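Local structure of ethylbenzene dehydrogenase alpha-subunit (Aromatoleum aromaticum, 2IVF) at residues Ile691-Lys696 against Leu723-Thr728; Ala171-Asp176 against Arg701-Leu707. The protein is a molybdopterin oxidoreductase family protein that binds a molybdenum atom, an iron/sulfur cluster and the pterin-containing ligands MGD and MD1. All blocks are in the same frame, centred on the assembly; numbering follows the deposited sequence.

Contact 1 (Ile691-Lys696 against Leu723-Thr728)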
ATOM      1  N   ILE A 691     -20.557 -14.529  15.949  1.00 22.41           N
ATOM      2  CA  ILE A 691     -21.940 -14.283  15.546  1.00 22.08           C
ATOM      3  C   ILE A 691     -22.834 -15.422  15.937  1.00 21.76           C
ATOM      4  O   ILE A 691     -23.989 -15.231  16.387  1.00 22.11           O
ATOM      5  CB  ILE A 691     -22.041 -14.001  14.037  1.00 22.39           C
ATOM      6  CG1 ILE A 691     -21.431 -12.625  13.756  1.00 22.37           C
ATOM      7  CG2 ILE A 691     -23.536 -14.073  13.559  1.00 22.07           C
ATOM      8  CD1 ILE A 691     -20.958 -12.371  12.331  1.00 22.03           C
ATOM      9  N   ALA A 692     -22.318 -16.639  15.825  1.00 21.32           N
ATOM     10  CA  ALA A 692     -23.078 -17.781  16.282  1.00 20.72           C
ATOM     11  C   ALA A 692     -23.429 -17.611  17.770  1.00 21.14           C
ATOM     12  O   ALA A 692     -24.577 -17.845  18.189  1.00 18.90           O
ATOM     13  CB  ALA A 692     -22.279 -19.098  16.020  1.00 19.77           C
ATOM     14  N   LEU A 693     -22.441 -17.181  18.557  1.00 21.43           N
ATOM     15  CA  LEU A 693     -22.600 -17.027  19.993  1.00 22.44           C
ATOM     16  C   LEU A 693     -23.602 -15.928  20.316  1.00 22.34           C
ATOM     17  O   LEU A 693     -24.441 -16.115  21.163  1.00 23.56           O
ATOM     18  CB  LEU A 693     -21.264 -16.710  20.663  1.00 22.03           C
ATOM     19  CG  LEU A 693     -21.262 -16.511  22.197  1.00 23.40           C
ATOM     20  CD1 LEU A 693     -21.962 -17.668  22.957  1.00 22.49           C
ATOM     21  CD2 LEU A 693     -19.792 -16.388  22.591  1.00 24.94           C
ATOM     22  N   ILE A 694     -23.506 -14.806  19.610  1.00 22.69           N
ATOM     23  CA  ILE A 694     -24.521 -13.755  19.753  1.00 22.41           C
ATOM     24  C   ILE A 694     -25.912 -14.330  19.511  1.00 22.63           C
ATOM     25  O   ILE A 694     -26.844 -14.188  20.350  1.00 21.87           O
ATOM     26  CB  ILE A 694     -24.277 -12.577  18.795  1.00 22.76           C
ATOM     27  CG1 ILE A 694     -23.009 -11.834  19.215  1.00 23.67           C
ATOM     28  CG2 ILE A 694     -25.519 -11.663  18.793  1.00 22.60           C
ATOM     29  CD1 ILE A 694     -22.466 -10.812  18.234  1.00 21.46           C
ATOM     30  N   LEU A 695     -26.071 -15.049  18.402  1.00 22.75           N
ATOM     31  CA  LEU A 695     -27.379 -15.641  18.113  1.00 22.51           C
ATOM     32  C   LEU A 695     -27.864 -16.683  19.152  1.00 23.06           C
ATOM     33  O   LEU A 695     -29.044 -16.749  19.436  1.00 21.18           O
ATOM     34  CB  LEU A 695     -27.400 -16.217  16.687  1.00 22.52           C
ATOM     35  CG  LEU A 695     -27.274 -15.172  15.597  1.00 21.94           C
ATOM     36  CD1 LEU A 695     -27.326 -15.844  14.225  1.00 21.50           C
ATOM     37  CD2 LEU A 695     -28.346 -14.082  15.754  1.00 21.65           C
ATOM     38  N   LYS A 696     -26.965 -17.497  19.707  1.00 23.44           N
ATOM     39  CA  LYS A 696     -27.329 -18.442  20.761  1.00 23.34           C
ATOM     40  C   LYS A 696     -27.837 -17.646  21.949  1.00 22.88           C
ATOM     41  O   LYS A 696     -28.911 -17.914  22.495  1.00 22.72           O
ATOM     42  CB  LYS A 696     -26.084 -19.260  21.134  1.00 23.88           C
ATOM     43  CG  LYS A 696     -26.269 -20.389  22.160  1.00 24.84           C
ATOM     44  CD  LYS A 696     -24.915 -21.004  22.531  1.00 26.37           C
ATOM     45  CE  LYS A 696     -24.981 -22.044  23.665  1.00 30.85           C
ATOM     46  NZ  LYS A 696     -24.933 -21.453  25.084  1.00 35.44           N
ATOM     47  N   LEU A 723     -32.978 -18.969  15.782  1.00 24.16           N
ATOM     48  CA  LEU A 723     -31.957 -18.211  15.094  1.00 23.20           C
ATOM     49  C   LEU A 723     -30.623 -18.953  15.046  1.00 23.01           C
ATOM     50  O   LEU A 723     -29.971 -18.964  13.991  1.00 21.37           O
ATOM     51  CB  LEU A 723     -31.725 -16.824  15.721  1.00 22.77           C
ATOM     52  CG  LEU A 723     -32.893 -15.867  15.512  1.00 21.82           C
ATOM     53  CD1 LEU A 723     -32.726 -14.615  16.407  1.00 21.49           C
ATOM     54  CD2 LEU A 723     -33.018 -15.505  14.041  1.00 19.77           C
ATOM     55  N   TYR A 724     -30.228 -19.523  16.184  1.00 22.66           N
ATOM     56  CA  TYR A 724     -28.933 -20.163  16.302  1.00 22.94           C
ATOM     57  C   TYR A 724     -28.878 -21.432  15.503  1.00 22.57           C
ATOM     58  O   TYR A 724     -27.877 -21.668  14.794  1.00 21.70           O
ATOM     59  CB  TYR A 724     -28.580 -20.432  17.760  1.00 23.23           C
ATOM     60  CG  TYR A 724     -27.303 -21.224  17.947  1.00 23.15           C
ATOM     61  CD1 TYR A 724     -26.049 -20.618  17.857  1.00 22.90           C
ATOM     62  CD2 TYR A 724     -27.351 -22.566  18.265  1.00 25.32           C
ATOM     63  CE1 TYR A 724     -24.900 -21.343  18.065  1.00 23.33           C
ATOM     64  CE2 TYR A 724     -26.187 -23.294  18.453  1.00 25.75           C
ATOM     65  CZ  TYR A 724     -24.979 -22.673  18.351  1.00 23.26           C
ATOM     66  OH  TYR A 724     -23.862 -23.436  18.547  1.00 24.40           O
ATOM     67  N   LYS A 725     -29.928 -22.247  15.594  1.00 22.73           N
ATOM     68  CA  LYS A 725     -29.963 -23.490  14.812  1.00 24.08           C
ATOM     69  C   LYS A 725     -29.936 -23.182  13.309  1.00 23.70           C
ATOM     70  O   LYS A 725     -29.210 -23.833  12.558  1.00 23.74           O
ATOM     71  CB  LYS A 725     -31.112 -24.442  15.231  1.00 25.22           C
ATOM     72  CG  LYS A 725     -32.462 -24.329  14.507  1.00 28.03           C
ATOM     73  CD  LYS A 725     -33.461 -25.361  15.089  1.00 27.82           C
ATOM     74  CE  LYS A 725     -34.977 -25.047  14.716  1.00 30.35           C
ATOM     75  NZ  LYS A 725     -36.038 -26.008  15.280  1.00 32.26           N
ATOM     76  N   LYS A 726     -30.670 -22.151  12.881  1.00 23.36           N
ATOM     77  CA  LYS A 726     -30.698 -21.785  11.482  1.00 23.45           C
ATOM     78  C   LYS A 726     -29.343 -21.288  11.035  1.00 22.91           C
ATOM     79  O   LYS A 726     -28.835 -21.749  10.031  1.00 23.02           O
ATOM     80  CB  LYS A 726     -31.799 -20.764  11.215  1.00 23.58           C
ATOM     81  CG  LYS A 726     -33.154 -21.444  11.144  1.00 24.57           C
ATOM     82  CD  LYS A 726     -34.287 -20.515  11.346  1.00 26.80           C
ATOM     83  CE  LYS A 726     -34.504 -19.587  10.187  1.00 31.66           C
ATOM     84  NZ  LYS A 726     -34.684 -20.295   8.897  1.00 34.77           N
ATOM     85  N   PHE A 727     -28.744 -20.385  11.799  1.00 21.69           N
ATOM     86  CA  PHE A 727     -27.445 -19.846  11.467  1.00 22.14           C
ATOM     87  C   PHE A 727     -26.417 -20.946  11.279  1.00 21.33           C
ATOM     88  O   PHE A 727     -25.638 -20.900  10.350  1.00 23.00           O
ATOM     89  CB  PHE A 727     -26.965 -18.881  12.544  1.00 22.23           C
ATOM     90  CG  PHE A 727     -25.722 -18.209  12.200  1.00 22.65           C
ATOM     91  CD1 PHE A 727     -25.736 -17.098  11.362  1.00 23.08           C
ATOM     92  CD2 PHE A 727     -24.510 -18.693  12.651  1.00 24.00           C
ATOM     93  CE1 PHE A 727     -24.566 -16.488  10.993  1.00 23.08           C
ATOM     94  CE2 PHE A 727     -23.330 -18.075  12.298  1.00 23.49           C
ATOM     95  CZ  PHE A 727     -23.361 -16.972  11.447  1.00 21.61           C
ATOM     96  N   THR A 728     -26.367 -21.891  12.194  1.00 21.33           N
ATOM     97  CA  THR A 728     -25.332 -22.914  12.161  1.00 22.18           C
ATOM     98  C   THR A 728     -25.729 -24.147  11.322  1.00 23.52           C
ATOM     99  O   THR A 728     -24.987 -25.175  11.320  1.00 23.81           O
ATOM    100  CB  THR A 728     -24.988 -23.384  13.613  1.00 21.92           C
ATOM    101  OG1 THR A 728     -26.125 -24.013  14.193  1.00 20.67           O
ATOM    102  CG2 THR A 728     -24.502 -22.250  14.523  1.00 21.13           C
TER
HETATM  103  O   HOH W   1     -31.503 -18.560  18.627  1.00 28.50           O
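Two aromatic rings of helix 723-727, Tyr724 and Phe727, pack against Ile691-Lys696 of helix 687-704. The Tyr724 ring lies between two aliphatic groups. On one face sits Lys696, whose CB makes a CH-pi contact 4.0 Å from the centroid of the Tyr724 ring, 30° off its normal. Thr728 CG2 lies over the opposite face, displaced toward the rim. Ala692 meets the ring at its edge: its backbone O is 3.2 Å from Tyr724 CD1, near the ring plane. Tyr724 holds CG anti to its backbone N (chi1 174°), and this carries the ring alongside the other helix.

The Phe727 ring is met obliquely from several directions. Leu695 CD1 presses on its root, 3.5 Å from Phe727 CB. Ile691 CG2 touches the far end of the ring, 3.6 Å from Phe727 CZ. Ala692 CB fits between the two aromatics, 4.0 Å from both Tyr724 CE1 and Phe727 CE2.

The polar link between the segments is a water. It donates to Leu695 O and accepts from Tyr724 N at 2.9 Å. Thr728 OG1 bonds back to Tyr724 O, which also takes the Thr728 backbone N-H from the other face of its carbonyl plane.

This is helix-helix packing in which six of eight touching residues are buried. The segment axes run roughly antiparallel (152°), 8.5 Å apart at closest approach. Helix 197-210 adds Ala202 and Met206 against Ile691, and Leu209 against Phe727; its Arg205 binds Phe727 O. On another flank of helix 687-704, Ile694 packs on Ile170 of helix 163-181 and on Phe633 of strand 631-636.

Contact 2 (Ala171-Asp176 against Arg701-Leu707)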
ATOM      1  N   ALA A 171     -27.187  -9.273  22.761  1.00 20.62           N
ATOM      2  CA  ALA A 171     -28.428  -9.995  22.537  1.00 21.08           C
ATOM      3  C   ALA A 171     -29.601  -9.296  23.172  1.00 21.61           C
ATOM      4  O   ALA A 171     -30.685  -9.208  22.597  1.00 21.11           O
ATOM      5  CB  ALA A 171     -28.313 -11.384  23.121  1.00 21.97           C
ATOM      6  N   ASP A 172     -29.407  -8.838  24.398  1.00 21.61           N
ATOM      7  CA  ASP A 172     -30.463  -8.071  25.047  1.00 21.81           C
ATOM      8  C   ASP A 172     -30.830  -6.821  24.255  1.00 21.81           C
ATOM      9  O   ASP A 172     -32.013  -6.466  24.191  1.00 23.09           O
ATOM     10  CB  ASP A 172     -30.054  -7.684  26.452  1.00 22.33           C
ATOM     11  CG  ASP A 172     -30.373  -8.751  27.474  1.00 24.84           C
ATOM     12  OD1 ASP A 172     -31.261  -9.614  27.262  1.00 23.47           O
ATOM     13  OD2 ASP A 172     -29.710  -8.713  28.518  1.00 30.31           O
ATOM     14  N   SER A 173     -29.846  -6.121  23.699  1.00 20.90           N
ATOM     15  CA  SER A 173     -30.168  -4.899  22.942  1.00 21.95           C
ATOM     16  C   SER A 173     -30.948  -5.243  21.641  1.00 21.40           C
ATOM     17  O   SER A 173     -31.878  -4.524  21.234  1.00 19.12           O
ATOM     18  CB  SER A 173     -28.918  -4.098  22.635  1.00 22.00           C
ATOM     19  OG  SER A 173     -28.214  -4.710  21.564  1.00 27.37           O
ATOM     20  N   ILE A 174     -30.579  -6.363  21.007  1.00 21.41           N
ATOM     21  CA  ILE A 174     -31.317  -6.873  19.835  1.00 21.48           C
ATOM     22  C   ILE A 174     -32.780  -7.185  20.182  1.00 21.84           C
ATOM     23  O   ILE A 174     -33.725  -6.766  19.503  1.00 21.93           O
ATOM     24  CB  ILE A 174     -30.600  -8.118  19.227  1.00 21.61           C
ATOM     25  CG1 ILE A 174     -29.252  -7.721  18.626  1.00 21.14           C
ATOM     26  CG2 ILE A 174     -31.462  -8.786  18.180  1.00 22.72           C
ATOM     27  CD1 ILE A 174     -28.390  -8.936  18.182  1.00 19.05           C
ATOM     28  N   ILE A 175     -32.954  -7.937  21.255  1.00 21.41           N
ATOM     29  CA  ILE A 175     -34.257  -8.251  21.783  1.00 22.11           C
ATOM     30  C   ILE A 175     -35.038  -6.993  22.114  1.00 22.14           C
ATOM     31  O   ILE A 175     -36.178  -6.851  21.694  1.00 21.23           O
ATOM     32  CB  ILE A 175     -34.137  -9.122  23.025  1.00 21.62           C
ATOM     33  CG1 ILE A 175     -33.557 -10.488  22.637  1.00 21.69           C
ATOM     34  CG2 ILE A 175     -35.481  -9.334  23.666  1.00 21.91           C
ATOM     35  CD1 ILE A 175     -33.202 -11.373  23.790  1.00 22.17           C
ATOM     36  N   ASP A 176     -34.426  -6.072  22.847  1.00 22.92           N
ATOM     37  CA  ASP A 176     -35.131  -4.828  23.243  1.00 24.05           C
ATOM     38  C   ASP A 176     -35.709  -4.108  21.998  1.00 24.15           C
ATOM     39  O   ASP A 176     -36.855  -3.696  21.947  1.00 22.27           O
ATOM     40  CB  ASP A 176     -34.142  -3.881  23.932  1.00 24.76           C
ATOM     41  CG  ASP A 176     -33.775  -4.314  25.348  1.00 24.45           C
ATOM     42  OD1 ASP A 176     -34.453  -5.146  25.942  1.00 23.48           O
ATOM     43  OD2 ASP A 176     -32.762  -3.802  25.855  1.00 30.37           O
ATOM     44  N   ARG A 701     -31.324 -15.614  26.000  1.00 23.79           N
ATOM     45  CA  ARG A 701     -31.786 -14.415  26.695  1.00 23.73           C
ATOM     46  C   ARG A 701     -33.270 -14.220  26.444  1.00 23.51           C
ATOM     47  O   ARG A 701     -34.040 -13.921  27.376  1.00 23.28           O
ATOM     48  CB  ARG A 701     -30.982 -13.180  26.263  1.00 23.50           C
ATOM     49  CG  ARG A 701     -29.447 -13.247  26.593  1.00 25.29           C
ATOM     50  CD  ARG A 701     -29.213 -13.349  28.087  1.00 27.68           C
ATOM     51  NE  ARG A 701     -29.833 -12.175  28.680  1.00 26.27           N
ATOM     52  CZ  ARG A 701     -30.554 -12.159  29.791  1.00 28.69           C
ATOM     53  NH1 ARG A 701     -30.767 -13.256  30.517  1.00 28.74           N
ATOM     54  NH2 ARG A 701     -31.096 -11.016  30.172  1.00 29.05           N
ATOM     55  N   ALA A 702     -33.704 -14.455  25.214  1.00 23.26           N
ATOM     56  CA  ALA A 702     -35.130 -14.356  24.920  1.00 23.65           C
ATOM     57  C   ALA A 702     -35.862 -15.340  25.795  1.00 24.29           C
ATOM     58  O   ALA A 702     -36.888 -15.006  26.415  1.00 23.97           O
ATOM     59  CB  ALA A 702     -35.409 -14.622  23.468  1.00 23.19           C
ATOM     60  N   ALA A 703     -35.324 -16.558  25.879  1.00 24.40           N
ATOM     61  CA  ALA A 703     -36.007 -17.611  26.651  1.00 24.81           C
ATOM     62  C   ALA A 703     -36.107 -17.236  28.135  1.00 24.92           C
ATOM     63  O   ALA A 703     -37.167 -17.352  28.751  1.00 24.75           O
ATOM     64  CB  ALA A 703     -35.271 -18.970  26.471  1.00 24.52           C
ATOM     65  N   ALA A 704     -34.992 -16.785  28.703  1.00 25.34           N
ATOM     66  CA  ALA A 704     -34.945 -16.357  30.104  1.00 25.37           C
ATOM     67  C   ALA A 704     -35.900 -15.190  30.368  1.00 25.66           C
ATOM     68  O   ALA A 704     -36.433 -15.062  31.464  1.00 25.19           O
ATOM     69  CB  ALA A 704     -33.516 -15.968  30.485  1.00 25.52           C
ATOM     70  N   ARG A 705     -36.100 -14.346  29.353  1.00 26.23           N
ATOM     71  CA  ARG A 705     -36.989 -13.190  29.431  1.00 26.57           C
ATOM     72  C   ARG A 705     -38.436 -13.535  29.098  1.00 27.06           C
ATOM     73  O   ARG A 705     -39.310 -12.676  29.155  1.00 27.32           O
ATOM     74  CB  ARG A 705     -36.475 -12.072  28.536  1.00 26.37           C
ATOM     75  CG  ARG A 705     -35.201 -11.463  29.061  1.00 26.31           C
ATOM     76  CD  ARG A 705     -34.530 -10.489  28.105  1.00 27.11           C
ATOM     77  NE  ARG A 705     -35.345  -9.302  27.843  1.00 28.50           N
ATOM     78  CZ  ARG A 705     -34.977  -8.282  27.074  1.00 27.84           C
ATOM     79  NH1 ARG A 705     -33.795  -8.254  26.490  1.00 28.47           N
ATOM     80  NH2 ARG A 705     -35.794  -7.261  26.904  1.00 29.32           N
ATOM     81  N   GLY A 706     -38.690 -14.797  28.778  1.00 27.02           N
ATOM     82  CA  GLY A 706     -40.035 -15.264  28.482  1.00 27.88           C
ATOM     83  C   GLY A 706     -40.615 -14.711  27.197  1.00 28.16           C
ATOM     84  O   GLY A 706     -41.839 -14.583  27.080  1.00 28.27           O
ATOM     85  N   LEU A 707     -39.740 -14.400  26.241  1.00 28.75           N
ATOM     86  CA  LEU A 707     -40.116 -13.903  24.928  1.00 29.69           C
ATOM     87  C   LEU A 707     -39.937 -15.034  23.898  1.00 30.67           C
ATOM     88  O   LEU A 707     -39.026 -15.873  24.048  1.00 31.46           O
ATOM     89  CB  LEU A 707     -39.241 -12.685  24.551  1.00 29.43           C
ATOM     90  CG  LEU A 707     -39.321 -11.465  25.501  1.00 29.45           C
ATOM     91  CD1 LEU A 707     -38.280 -10.392  25.185  1.00 28.15           C
ATOM     92  CD2 LEU A 707     -40.741 -10.838  25.539  1.00 27.48           C
TER
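A salt-bridge network of Asp172, Asp176, Arg701 and Arg705 ties helix 163-181 to the C-terminal end of helix 687-704. That helix ends in a Schellman motif. Gly706 has the positive phi, and the bonds Leu707 N to Ala702 O and Gly706 N to Ala703 O close the last turn.

Asp172 is shared by both arginines. Arg701 NH2 gives its straighter bond to Asp172 OD2, 3.2 Å long at 154°, and uses the syn lone pair of that oxygen. The carboxylate carbon lies at the guanidinium edge, but the two planes are 77° apart. The further bonds from Arg701 NE and NH2 are weak. Arg701 bends at chi2 and chi3, which folds its end back to this carboxylate. Arg705 NH1 reaches Asp172 OD1 at 3.0 Å from above the carboxylate plane.

Arg705 also bridges to the next turn. Its NH2 bonds to Asp176 OD1 at 2.7 Å, nearly along the C-O axis of that oxygen. Two acidic groups one turn apart therefore hold the guanidinium by its edge, which should limit its rotation. Ile175 CG2 lies over one face of this guanidinium, offset toward the rim, 3.5 Å from Arg705 NH1.

Ile175 supplies the apolar part. Its CD1 packs on Ala702, 3.9 Å from Ala702 CB. Its CG2 meets Leu707 CD1 at 3.4 Å, tighter than usual van der Waals contact.

Tyr720, from a loop, touches Ile175, Ala702 and Leu707. Farther along the same helix pair, Ala171 and Ile174 pack on Val698, and Ile174 also rests on Val602 of strand 602-606.

Both contacts use helix 687-704, at successive parts of its length, and their centres are about 14 Å apart. Contact 1 is the more buried one and joins that helix to the short helix 723-727. Its chemistry is aromatic and aliphatic packing, with one bridging water. Contact 2, at the C-terminal end of the helix, lies farther from the chain centre and is only partly buried. There salt bridges join the helices beside apolar packing round Ile175. The two meet directly: Ile694 CG2 lies 4.0 Å from Ile174 CD1. Helix 687-704 thus packs on 163-181 beside contact 1 as well as at contact 2.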